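Local coordinates for exodeoxyribonuclease III (Neisseria meningitidis, PDB 2JC4), which probably degrades double-stranded DNA from its 3' ends, as a metal-dependent 3'-5' exonuclease of the AP endonuclease/ExoIII family that acts in DNA repair, at residues W6-L11 against P16-L21; L35-D38 against F42-A45; A46-M49 against H53-W56; V65-R70 against A94-V99; F201-A206 against E237-E242. One frame throughout, in Å; residues are numbered along the deposited sequence.

Contact 1 of 5, residues W6-L11 against P16-L21; sequences WNVNSL and PQVQNL. With MG (magnesium ion), chain B.
The indole of W6 meets helix residues Q17, V18 and L21 with its six-membered ring. W6 CG lies anti to the backbone N (chi1 -169°), which carries the indole out to the helix. Its outer carbon CH2 lies 3.6 Å from Q17 OE1, which approaches at the ring edge, with Q17 CB beside it in the same plane. Amide and indole are nearly coplanar, 10° apart, while the amide nitrogen of Q17 is held by the carbonyl of R243. V18 CG2 reaches W6 CZ3 at 3.6 Å and also touches V8 CG1 (3.9 Å) and L11 CD1 (3.8 Å), so one methyl is shared by three side chains. L21 CD2 completes the row, 3.9 Å from W6 CE3. Within the first segment V8 CG1 lies over one indole face, and W6 NE1 is bonded to the carbonyl of H247, which fixes the ring's rotation.

Beyond this apolar layer the chain turns into the metal site. N7 OD1 accepts the backbone N of N9 at 3.1 Å, an Asx turn; N9 OD1 binds the magnesium ion at 2.5 Å, and the turn probably helps place it. Four waters and E34 OE1 complete the coordination. The contact seats helix 11-23 on strand 2-7 within the beta-alpha-beta unit that returns through strand 29-33, with T238 of helix 236-239 against W6 and L21.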
# COMPACT_ATOMS: atom_id res chain seq x y z
N TRP A 6 1.10 -2.69 -4.57
CA TRP A 6 0.59 -4.04 -4.66
C TRP A 6 1.07 -4.88 -3.51
O TRP A 6 2.29 -5.04 -3.31
CB TRP A 6 0.99 -4.69 -6.01
CG TRP A 6 0.26 -6.01 -6.29
CD1 TRP A 6 -0.89 -6.45 -5.72
CD2 TRP A 6 0.66 -7.02 -7.22
NE1 TRP A 6 -1.23 -7.70 -6.22
CE2 TRP A 6 -0.29 -8.07 -7.14
CE3 TRP A 6 1.73 -7.14 -8.11
CZ2 TRP A 6 -0.19 -9.24 -7.94
CZ3 TRP A 6 1.83 -8.29 -8.89
CH2 TRP A 6 0.88 -9.32 -8.80
N ASN A 7 0.13 -5.43 -2.75
CA ASN A 7 0.44 -6.42 -1.72
C ASN A 7 0.44 -7.77 -2.44
O ASN A 7 -0.60 -8.25 -2.90
CB ASN A 7 -0.62 -6.37 -0.59
CG ASN A 7 -0.39 -7.40 0.48
OD1 ASN A 7 0.11 -8.50 0.21
ND2 ASN A 7 -0.75 -7.06 1.72
N VAL A 8 1.64 -8.33 -2.61
CA VAL A 8 1.85 -9.50 -3.46
C VAL A 8 1.68 -10.82 -2.72
O VAL A 8 1.76 -11.87 -3.35
CB VAL A 8 3.27 -9.49 -4.12
CG1 VAL A 8 3.40 -8.39 -5.14
CG2 VAL A 8 4.40 -9.37 -3.05
N ASN A 9 1.51 -10.77 -1.39
CA ASN A 9 1.29 -12.00 -0.60
C ASN A 9 2.37 -13.07 -0.87
O ASN A 9 2.06 -14.23 -1.23
CB ASN A 9 -0.11 -12.59 -0.89
CG ASN A 9 -0.45 -13.74 0.03
OD1 ASN A 9 0.01 -13.77 1.15
ND2 ASN A 9 -1.26 -14.68 -0.45
N SER A 10 3.62 -12.65 -0.68
CA SER A 10 4.88 -13.38 -1.00
C SER A 10 5.44 -13.01 -2.39
O SER A 10 4.85 -13.35 -3.44
CB SER A 10 4.80 -14.91 -0.84
OG SER A 10 6.05 -15.42 -1.32
N LEU A 11 6.59 -12.33 -2.41
CA LEU A 11 7.26 -12.04 -3.69
C LEU A 11 7.87 -13.29 -4.36
O LEU A 11 7.98 -13.34 -5.58
CB LEU A 11 8.32 -10.95 -3.53
CG LEU A 11 8.96 -10.46 -4.82
CD1 LEU A 11 7.91 -10.00 -5.83
CD2 LEU A 11 9.95 -9.32 -4.52
N PRO A 16 6.84 -13.92 -11.05
CA PRO A 16 6.53 -13.87 -12.50
C PRO A 16 5.47 -12.81 -12.85
O PRO A 16 5.57 -12.15 -13.89
CB PRO A 16 5.98 -15.27 -12.80
CG PRO A 16 6.53 -16.13 -11.74
CD PRO A 16 6.69 -15.28 -10.50
N GLN A 17 4.47 -12.64 -11.99
CA GLN A 17 3.41 -11.67 -12.23
C GLN A 17 3.94 -10.25 -12.10
O GLN A 17 3.55 -9.38 -12.87
CB GLN A 17 2.23 -11.90 -11.27
CG GLN A 17 1.60 -13.29 -11.46
CD GLN A 17 0.38 -13.51 -10.57
OE1 GLN A 17 -0.09 -12.59 -9.90
NE2 GLN A 17 -0.17 -14.73 -10.60
N VAL A 18 4.81 -10.02 -11.11
CA VAL A 18 5.47 -8.71 -10.96
C VAL A 18 6.29 -8.39 -12.22
O VAL A 18 6.20 -7.27 -12.79
CB VAL A 18 6.33 -8.65 -9.68
CG1 VAL A 18 7.14 -7.38 -9.60
CG2 VAL A 18 5.41 -8.77 -8.42
N GLN A 19 7.06 -9.38 -12.68
CA GLN A 19 7.84 -9.27 -13.91
C GLN A 19 6.94 -8.94 -15.11
O GLN A 19 7.27 -8.05 -15.90
CB GLN A 19 8.69 -10.54 -14.16
CG GLN A 19 9.86 -10.73 -13.14
CD GLN A 19 10.57 -12.10 -13.20
OE1 GLN A 19 9.95 -13.15 -13.40
NE2 GLN A 19 11.88 -12.08 -12.98
N ASN A 20 5.80 -9.65 -15.23
CA ASN A 20 4.87 -9.39 -16.36
C ASN A 20 4.25 -8.00 -16.29
O ASN A 20 4.05 -7.35 -17.32
CB ASN A 20 3.78 -10.48 -16.45
CG ASN A 20 4.30 -11.80 -17.05
OD1 ASN A 20 3.81 -12.89 -16.70
ND2 ASN A 20 5.30 -11.72 -17.94
N LEU A 21 3.96 -7.53 -15.08
CA LEU A 21 3.45 -6.18 -14.85
C LEU A 21 4.46 -5.07 -15.18
O LEU A 21 4.08 -3.96 -15.59
CB LEU A 21 2.97 -6.04 -13.38
CG LEU A 21 1.74 -5.19 -13.04
CD1 LEU A 21 0.67 -5.26 -14.10
CD2 LEU A 21 1.17 -5.58 -11.68
MG MG B . -1.14 -12.28 2.83
O HOH W 1 -1.68 -10.76 1.28
O HOH W 2 -3.05 -13.37 2.60
O HOH W 3 -2.08 -10.81 4.15
O HOH W 4 -0.43 -13.45 4.55

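Contact 2 of 5, residues L35-D38 against F42-A45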
# COMPACT_ATOMS: atom_id res chain seq x y z
N LEU A 35 6.49 -8.87 1.02
CA LEU A 35 7.57 -9.62 0.34
C LEU A 35 7.66 -11.03 0.91
O LEU A 35 7.82 -12.00 0.16
CB LEU A 35 8.91 -8.94 0.53
CG LEU A 35 9.01 -7.50 0.09
CD1 LEU A 35 10.47 -7.09 0.37
CD2 LEU A 35 8.67 -7.34 -1.42
N LYS A 36 7.54 -11.15 2.24
CA LYS A 36 7.71 -12.44 2.93
C LYS A 36 9.04 -13.11 2.57
O LYS A 36 9.11 -14.32 2.35
CB LYS A 36 6.54 -13.37 2.64
CG LYS A 36 5.21 -12.90 3.24
CD LYS A 36 4.12 -13.97 3.00
CE LYS A 36 2.74 -13.53 3.43
NZ LYS A 36 1.79 -14.65 3.26
N LEU A 37 10.09 -12.30 2.53
CA LEU A 37 11.42 -12.77 2.14
C LEU A 37 12.38 -12.01 2.97
O LEU A 37 12.26 -10.78 3.09
CB LEU A 37 11.69 -12.43 0.66
CG LEU A 37 11.10 -13.31 -0.42
CD1 LEU A 37 11.38 -12.69 -1.77
CD2 LEU A 37 11.63 -14.72 -0.34
N ASP A 38 13.36 -12.71 3.52
CA ASP A 38 14.45 -12.03 4.23
C ASP A 38 15.22 -11.08 3.32
O ASP A 38 15.23 -11.23 2.10
CB ASP A 38 15.40 -13.07 4.83
CG ASP A 38 16.21 -12.51 6.00
OD1 ASP A 38 15.91 -11.37 6.47
OD2 ASP A 38 17.16 -13.22 6.44
N PHE A 42 15.54 -11.31 -1.33
CA PHE A 42 14.83 -10.47 -2.30
C PHE A 42 15.43 -10.78 -3.68
O PHE A 42 16.67 -10.77 -3.81
CB PHE A 42 15.04 -9.00 -1.94
CG PHE A 42 14.27 -8.05 -2.81
CD1 PHE A 42 12.92 -7.78 -2.56
CD2 PHE A 42 14.88 -7.43 -3.90
CE1 PHE A 42 12.20 -6.90 -3.37
CE2 PHE A 42 14.16 -6.54 -4.74
CZ PHE A 42 12.83 -6.28 -4.47
N PRO A 43 14.57 -11.02 -4.72
CA PRO A 43 15.08 -11.29 -6.08
C PRO A 43 15.60 -10.03 -6.81
O PRO A 43 15.13 -9.69 -7.92
CB PRO A 43 13.87 -11.93 -6.77
CG PRO A 43 12.69 -11.19 -6.16
CD PRO A 43 13.09 -11.06 -4.69
N ALA A 44 16.61 -9.38 -6.23
CA ALA A 44 17.13 -8.12 -6.76
C ALA A 44 17.64 -8.30 -8.21
O ALA A 44 17.30 -7.54 -9.11
CB ALA A 44 18.24 -7.55 -5.84
N ALA A 45 18.42 -9.35 -8.45
CA ALA A 45 18.96 -9.61 -9.80
C ALA A 45 17.84 -9.75 -10.84
O ALA A 45 17.95 -9.19 -11.90
CB ALA A 45 19.88 -10.86 -9.80
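The one hydrogen bond between the segments runs from F42 N to D38 O, 3.4 Å long, with an N-H...O angle of only 121°. That bond is weak, and the join rests mainly on side-chain packing. F42 does most of it. Its CG is anti to the backbone N (chi1 -176°), which swings the ring off the backbone toward the end of L35. There L35 CD1 approaches F42 CD1 at 3.9 Å, coming obliquely from the side of the ring plane opposite P43 CD, while L35 CD2 lies close to that plane, 4.1 Å from F42 CE1. P43 CD itself lies 3.7 Å above a face of the F42 ring, offset toward its rim, and A44 CB sits at an edge in its plane.

The same P43 CD is touched by L37 CD1 at 3.8 Å, L37 and P43 crossing at about a right angle; L37 CD1 is also 4.1 Å from F42 CA. P43 is the centre of an inverse gamma turn, spanned by a weak bond from A44 N to F42 O, and stands at the N-cap of helix 44-48. The loop therefore folds back on the start of that helix just after strand 29-33, whose following residue E34 binds the magnesium ion.

L11 of helix 11-23 packs against L35, F42 and P43, and the ring of W56 stacks on that of F42. K36, next to L35 in the chain, bonds through its NZ to N9 OD1, which is itself a magnesium ligand.

Contact 3 of 5, residues A46-M49 against H53-W56; sequences ALQM and HCVW
L47, in helix 44-48, packs against C54 of the neighbouring strand: its CB lies 3.7 Å from C54 SG and its CD1 3.9 Å from the same sulfur. SG thus rests against two carbons of the leucine. With SG anti to the carbonyl carbon of C54 (chi1 -59°), the thiol stands out from the strand toward the helix. Beyond the cysteine, L47 also touches L15 and L22, so it packs on both helix 11-23 and the strand.

Q48, exposed, follows. Its CG passes C54 SG at 4.3 Å, and its amide end turns nearer the strand and reaches a water. Water 5 donates to Q48 OE1 at 2.6 Å and accepts from C54 N at 2.9 Å, a bridge that joins Q48 to a strand N-H. Such an N-H is available because strand 53-57 is outermost in its sheet: H53 and V55 bond strand 65-69 on the inner side, and C54 N turns the other way.

The arrangement is a helix laid over the edge of a mixed sheet and joined to its outermost strand by a short connection, part of the outer helical layer of the DNase I-like alpha/beta sandwich.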
# COMPACT_ATOMS: atom_id res chain seq x y z
N ALA A 46 16.79 -10.51 -10.54
CA ALA A 46 15.70 -10.69 -11.51
C ALA A 46 15.05 -9.39 -11.96
O ALA A 46 14.64 -9.27 -13.12
CB ALA A 46 14.63 -11.66 -10.98
N LEU A 47 14.94 -8.41 -11.05
CA LEU A 47 14.29 -7.13 -11.38
C LEU A 47 15.28 -6.11 -11.93
O LEU A 47 14.97 -5.36 -12.87
CB LEU A 47 13.61 -6.54 -10.15
CG LEU A 47 12.52 -7.42 -9.54
CD1 LEU A 47 12.05 -6.86 -8.18
CD2 LEU A 47 11.35 -7.57 -10.50
N GLN A 48 16.46 -6.05 -11.31
CA GLN A 48 17.55 -5.20 -11.78
C GLN A 48 17.94 -5.54 -13.22
O GLN A 48 18.21 -4.64 -14.02
CB GLN A 48 18.75 -5.28 -10.82
CG GLN A 48 18.39 -4.71 -9.42
CD GLN A 48 19.47 -4.88 -8.35
OE1 GLN A 48 19.65 -4.01 -7.48
NE2 GLN A 48 20.17 -6.01 -8.39
N MET A 49 17.95 -6.83 -13.54
CA MET A 49 18.33 -7.29 -14.87
C MET A 49 17.29 -6.92 -15.89
O MET A 49 17.53 -7.03 -17.10
CB MET A 49 18.64 -8.80 -14.89
CG MET A 49 19.97 -9.07 -14.18
SD MET A 49 20.47 -10.82 -14.17
CE MET A 49 20.44 -11.22 -15.91
N HIS A 53 15.53 -0.25 -10.75
CA HIS A 53 16.20 -0.02 -9.46
C HIS A 53 15.27 -0.44 -8.31
O HIS A 53 14.07 -0.20 -8.38
CB HIS A 53 16.57 1.44 -9.32
CG HIS A 53 17.50 1.92 -10.39
ND1 HIS A 53 18.84 1.56 -10.42
CD2 HIS A 53 17.30 2.70 -11.47
CE1 HIS A 53 19.41 2.12 -11.47
NE2 HIS A 53 18.50 2.81 -12.13
N CYS A 54 15.84 -1.11 -7.30
CA CYS A 54 15.05 -1.66 -6.20
C CYS A 54 15.65 -1.25 -4.89
O CYS A 54 16.88 -1.35 -4.73
CB CYS A 54 15.10 -3.19 -6.23
SG CYS A 54 14.48 -3.89 -7.74
N VAL A 55 14.82 -0.80 -3.95
CA VAL A 55 15.24 -0.73 -2.55
C VAL A 55 14.21 -1.48 -1.73
O VAL A 55 13.04 -1.52 -2.11
CB VAL A 55 15.41 0.72 -2.04
CG1 VAL A 55 16.56 1.42 -2.83
CG2 VAL A 55 14.09 1.53 -2.11
N TRP A 56 14.65 -2.11 -0.65
CA TRP A 56 13.71 -2.96 0.08
C TRP A 56 14.13 -3.16 1.52
O TRP A 56 15.28 -2.86 1.92
CB TRP A 56 13.57 -4.33 -0.61
CG TRP A 56 14.84 -5.14 -0.59
CD1 TRP A 56 15.17 -6.12 0.31
CD2 TRP A 56 15.96 -5.05 -1.52
NE1 TRP A 56 16.42 -6.64 0.00
CE2 TRP A 56 16.92 -6.01 -1.11
CE3 TRP A 56 16.22 -4.28 -2.65
CZ2 TRP A 56 18.13 -6.19 -1.77
CZ3 TRP A 56 17.44 -4.46 -3.32
CH2 TRP A 56 18.37 -5.42 -2.88
O HOH W 5 18.70 -1.59 -7.65

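Contact 4 of 5, residues V65-R70 against A94-V99; sequences VAIVSR and ATVSGV
I67 lays its CD1 methyl against A94 of the facing strand, 4.1 Å from A94 CB and 3.9 Å from A94 N. Its second branch, CG2, anti to the backbone N, approaches V96 CG2 at 4.3 Å, so its two branches serve A94 and V96 separately. One step along the same face, S69 CB and OG both lie 3.7 Å from V96 CG1, while OG is bonded to the carbonyl of S71.

Strands 65-69 and 94-96 run almost parallel, 15° apart, with axes 9.6 Å from each other at closest approach. They belong to different sheets, the first to that of strand 53-57 and the second to that of strand 99-105, and they face one another across the interior of the DNase I-like beta sandwich. Past V96 the chain reverses in a type I' turn through S97 and G98 to V99, whose N and O each bond V96.

Since the touching groups are mainly methyls and methylenes, the sheets probably cohere here through burial of apolar groups.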
# COMPACT_ATOMS: atom_id res chain seq x y z
N VAL A 65 8.67 -4.82 2.62
CA VAL A 65 8.21 -3.74 1.72
C VAL A 65 9.33 -3.38 0.72
O VAL A 65 10.53 -3.46 1.05
CB VAL A 65 7.77 -2.45 2.51
CG1 VAL A 65 6.42 -2.65 3.16
CG2 VAL A 65 8.82 -2.06 3.60
N ALA A 66 8.96 -3.02 -0.50
CA ALA A 66 9.98 -2.66 -1.49
C ALA A 66 9.50 -1.51 -2.35
O ALA A 66 8.31 -1.32 -2.48
CB ALA A 66 10.31 -3.88 -2.39
N ILE A 67 10.44 -0.74 -2.92
CA ILE A 67 10.14 0.31 -3.92
C ILE A 67 10.94 -0.01 -5.17
O ILE A 67 12.16 -0.22 -5.11
CB ILE A 67 10.47 1.73 -3.43
CG1 ILE A 67 9.62 2.11 -2.22
CG2 ILE A 67 10.29 2.72 -4.57
CD1 ILE A 67 10.10 3.35 -1.48
N VAL A 68 10.25 -0.09 -6.30
CA VAL A 68 10.89 -0.53 -7.55
C VAL A 68 10.62 0.56 -8.58
O VAL A 68 9.47 0.98 -8.74
CB VAL A 68 10.30 -1.86 -8.02
CG1 VAL A 68 10.96 -2.30 -9.31
CG2 VAL A 68 10.39 -2.93 -6.92
N SER A 69 11.67 1.07 -9.24
CA SER A 69 11.47 2.23 -10.11
C SER A 69 12.51 2.29 -11.21
O SER A 69 13.61 1.77 -11.06
CB SER A 69 11.51 3.52 -9.28
OG SER A 69 12.68 3.58 -8.46
N ARG A 70 12.18 2.91 -12.34
CA ARG A 70 13.21 3.06 -13.36
C ARG A 70 14.16 4.21 -13.02
O ARG A 70 15.32 4.18 -13.43
CB ARG A 70 12.67 3.06 -14.80
CG ARG A 70 12.44 1.59 -15.27
CD ARG A 70 12.68 1.31 -16.73
NE ARG A 70 14.09 1.03 -17.02
CZ ARG A 70 14.51 0.43 -18.12
NH1 ARG A 70 13.63 0.01 -19.03
NH2 ARG A 70 15.82 0.24 -18.32
N ALA A 94 11.43 6.75 -0.04
CA ALA A 94 12.54 7.21 -0.85
C ALA A 94 11.99 8.29 -1.75
O ALA A 94 10.79 8.37 -1.93
CB ALA A 94 13.12 6.09 -1.68
N THR A 95 12.89 9.13 -2.26
CA THR A 95 12.54 10.22 -3.17
C THR A 95 12.91 9.72 -4.56
O THR A 95 14.09 9.40 -4.83
CB THR A 95 13.30 11.53 -2.84
OG1 THR A 95 13.13 11.86 -1.46
CG2 THR A 95 12.80 12.68 -3.69
N VAL A 96 11.88 9.64 -5.41
CA VAL A 96 11.96 9.04 -6.73
C VAL A 96 11.45 10.06 -7.71
O VAL A 96 10.29 10.49 -7.62
CB VAL A 96 11.09 7.74 -6.84
CG1 VAL A 96 11.35 7.03 -8.15
CG2 VAL A 96 11.35 6.78 -5.67
N SER A 97 12.31 10.50 -8.65
CA SER A 97 11.89 11.55 -9.61
C SER A 97 11.27 12.76 -8.92
O SER A 97 10.24 13.28 -9.37
CB SER A 97 10.86 11.02 -10.61
OG SER A 97 11.44 10.13 -11.52
N GLY A 98 11.86 13.19 -7.82
CA GLY A 98 11.35 14.35 -7.08
C GLY A 98 10.06 14.15 -6.28
O GLY A 98 9.57 15.10 -5.67
N VAL A 99 9.50 12.93 -6.26
CA VAL A 99 8.32 12.65 -5.45
C VAL A 99 8.75 11.83 -4.23
O VAL A 99 9.44 10.82 -4.39
CB VAL A 99 7.30 11.83 -6.26
CG1 VAL A 99 6.09 11.47 -5.41
CG2 VAL A 99 6.90 12.60 -7.50

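Contact 5 of 5, residues F201-A206 against E237-E242; sequences FDYRGA and ETRALE
R239, the last residue of the short helix 236-239, reaches across to F201 and Y203 in a loop built from an Asx turn and a type II turn. Its CB points toward that loop. CG, anti to the backbone N, lies 4.1 Å from F201 CD1; the bend at chi2 (53°) then turns CD and NE along the ring. NE passes the same F201 CD1 at 4.0 Å and also has a weak hydrogen bond to the carbonyl of D246. At the tip the guanidinium stands almost perpendicular to the F201 ring, 88° apart. NH2 donates to F201 O at 2.9 Å, from 38° out of the carbonyl plane although the oxygen lies in the guanidinium plane. NH2 also lies 3.6 Å from F201 CB, and Y203 CD1 is 4.3 Å from it, obliquely.

Y203 leads on toward the metal site: its OH bonds the carbonyl of P244 and ND2 of N9, a residue that binds magnesium. The loop is braced by D202, whose OD1 accepts the backbone N of R204 at 2.8 Å in the Asx turn; Y203 to A206 form the type II turn. F201 also meets F208 edge-to-face. R239 NH2 also donates to water 6 at 3.0 Å, and that water donates to D202 O at 2.6 Å.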
# COMPACT_ATOMS: atom_id res chain seq x y z
N PHE A 201 -9.79 -9.36 -1.77
CA PHE A 201 -10.88 -10.33 -1.78
C PHE A 201 -10.33 -11.62 -1.15
O PHE A 201 -9.31 -12.15 -1.59
CB PHE A 201 -11.34 -10.62 -3.23
CG PHE A 201 -11.71 -9.39 -4.04
CD1 PHE A 201 -10.70 -8.58 -4.63
CD2 PHE A 201 -13.06 -9.06 -4.24
CE1 PHE A 201 -11.06 -7.45 -5.38
CE2 PHE A 201 -13.43 -7.92 -5.02
CZ PHE A 201 -12.43 -7.13 -5.58
N ASP A 202 -10.99 -12.10 -0.09
CA ASP A 202 -10.53 -13.29 0.58
C ASP A 202 -10.46 -14.46 -0.42
O ASP A 202 -11.39 -14.68 -1.23
CB ASP A 202 -11.50 -13.59 1.75
CG ASP A 202 -10.88 -14.50 2.82
OD1 ASP A 202 -10.15 -15.45 2.50
OD2 ASP A 202 -11.16 -14.25 4.01
N TYR A 203 -9.37 -15.21 -0.38
CA TYR A 203 -9.31 -16.48 -1.09
C TYR A 203 -10.42 -17.43 -0.64
O TYR A 203 -10.98 -18.19 -1.45
CB TYR A 203 -7.97 -17.18 -0.85
CG TYR A 203 -6.69 -16.56 -1.38
CD1 TYR A 203 -6.57 -16.13 -2.72
CD2 TYR A 203 -5.56 -16.50 -0.56
CE1 TYR A 203 -5.35 -15.61 -3.21
CE2 TYR A 203 -4.34 -16.00 -1.03
CZ TYR A 203 -4.25 -15.56 -2.35
OH TYR A 203 -3.05 -15.08 -2.77
N ARG A 204 -10.75 -17.42 0.66
CA ARG A 204 -11.76 -18.39 1.14
C ARG A 204 -13.15 -18.02 0.63
O ARG A 204 -13.60 -16.87 0.80
CB ARG A 204 -11.79 -18.48 2.67
CG ARG A 204 -12.84 -19.48 3.18
CD ARG A 204 -12.91 -19.51 4.72
NE ARG A 204 -13.99 -20.39 5.21
CZ ARG A 204 -13.97 -21.72 5.15
NH1 ARG A 204 -12.93 -22.36 4.61
NH2 ARG A 204 -14.99 -22.42 5.62
N GLY A 205 -13.84 -18.98 0.03
CA GLY A 205 -15.21 -18.75 -0.39
C GLY A 205 -15.33 -18.13 -1.78
O GLY A 205 -16.40 -17.68 -2.16
N ALA A 206 -14.23 -18.12 -2.52
CA ALA A 206 -14.19 -17.56 -3.87
C ALA A 206 -14.71 -16.11 -3.90
O ALA A 206 -15.49 -15.77 -4.77
CB ALA A 206 -15.05 -18.43 -4.81
N GLU A 237 -7.54 -7.11 -13.62
CA GLU A 237 -6.97 -8.10 -14.56
C GLU A 237 -5.93 -8.95 -13.85
O GLU A 237 -5.94 -10.19 -13.95
CB GLU A 237 -6.32 -7.39 -15.77
CG GLU A 237 -7.33 -6.61 -16.59
CD GLU A 237 -6.71 -5.85 -17.73
OE1 GLU A 237 -5.75 -6.38 -18.36
OE2 GLU A 237 -7.20 -4.73 -18.00
N THR A 238 -5.06 -8.30 -13.10
CA THR A 238 -4.00 -8.96 -12.36
C THR A 238 -4.61 -9.84 -11.26
O THR A 238 -4.15 -10.94 -11.02
CB THR A 238 -2.99 -7.95 -11.78
OG1 THR A 238 -2.31 -7.31 -12.87
CG2 THR A 238 -1.92 -8.64 -10.91
N ARG A 239 -5.65 -9.33 -10.58
CA ARG A 239 -6.37 -10.11 -9.55
C ARG A 239 -7.13 -11.34 -10.14
O ARG A 239 -7.39 -12.32 -9.44
CB ARG A 239 -7.32 -9.17 -8.78
CG ARG A 239 -8.05 -9.76 -7.55
CD ARG A 239 -7.08 -10.39 -6.60
NE ARG A 239 -7.73 -11.07 -5.47
CZ ARG A 239 -8.17 -12.33 -5.50
NH1 ARG A 239 -8.14 -13.05 -6.64
NH2 ARG A 239 -8.70 -12.84 -4.38
N ALA A 240 -7.46 -11.28 -11.44
CA ALA A 240 -8.17 -12.36 -12.13
C ALA A 240 -7.25 -13.45 -12.67
O ALA A 240 -7.74 -14.44 -13.23
CB ALA A 240 -9.04 -11.80 -13.31
N LEU A 241 -5.94 -13.30 -12.49
CA LEU A 241 -4.98 -14.31 -13.00
C LEU A 241 -5.02 -15.59 -12.20
O LEU A 241 -5.54 -15.62 -11.08
CB LEU A 241 -3.56 -13.77 -12.96
CG LEU A 241 -3.29 -12.51 -13.80
CD1 LEU A 241 -1.87 -11.96 -13.48
CD2 LEU A 241 -3.51 -12.73 -15.35
N GLU A 242 -4.50 -16.67 -12.78
CA GLU A 242 -4.34 -17.95 -12.04
C GLU A 242 -3.32 -17.70 -10.93
O GLU A 242 -2.39 -16.89 -11.11
CB GLU A 242 -3.83 -19.06 -12.99
O HOH W 6 -11.05 -14.60 -3.85

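Contacts 1 and 4 are buried and chiefly apolar, one seating helix 11-23 on its sheet, the other pressing two sheets together. Contacts 2 and 3 share helix 44-48 and touch through F42, which packs on both L47 and C54; each mixes packing with a weak or water-mediated polar link nearer the surface. Strands 53-57 and 65-69 pair directly, joining contacts 3 and 4. Contact 5 differs in resting on an arginine hydrogen bond to a loop carbonyl. N9 of contact 1 bonds K36 of contact 2 and Y203 of contact 5, which do not touch each other; contact 5, buried at R239 and F201 but exposed at Y203, stays clear of contacts 3 and 4.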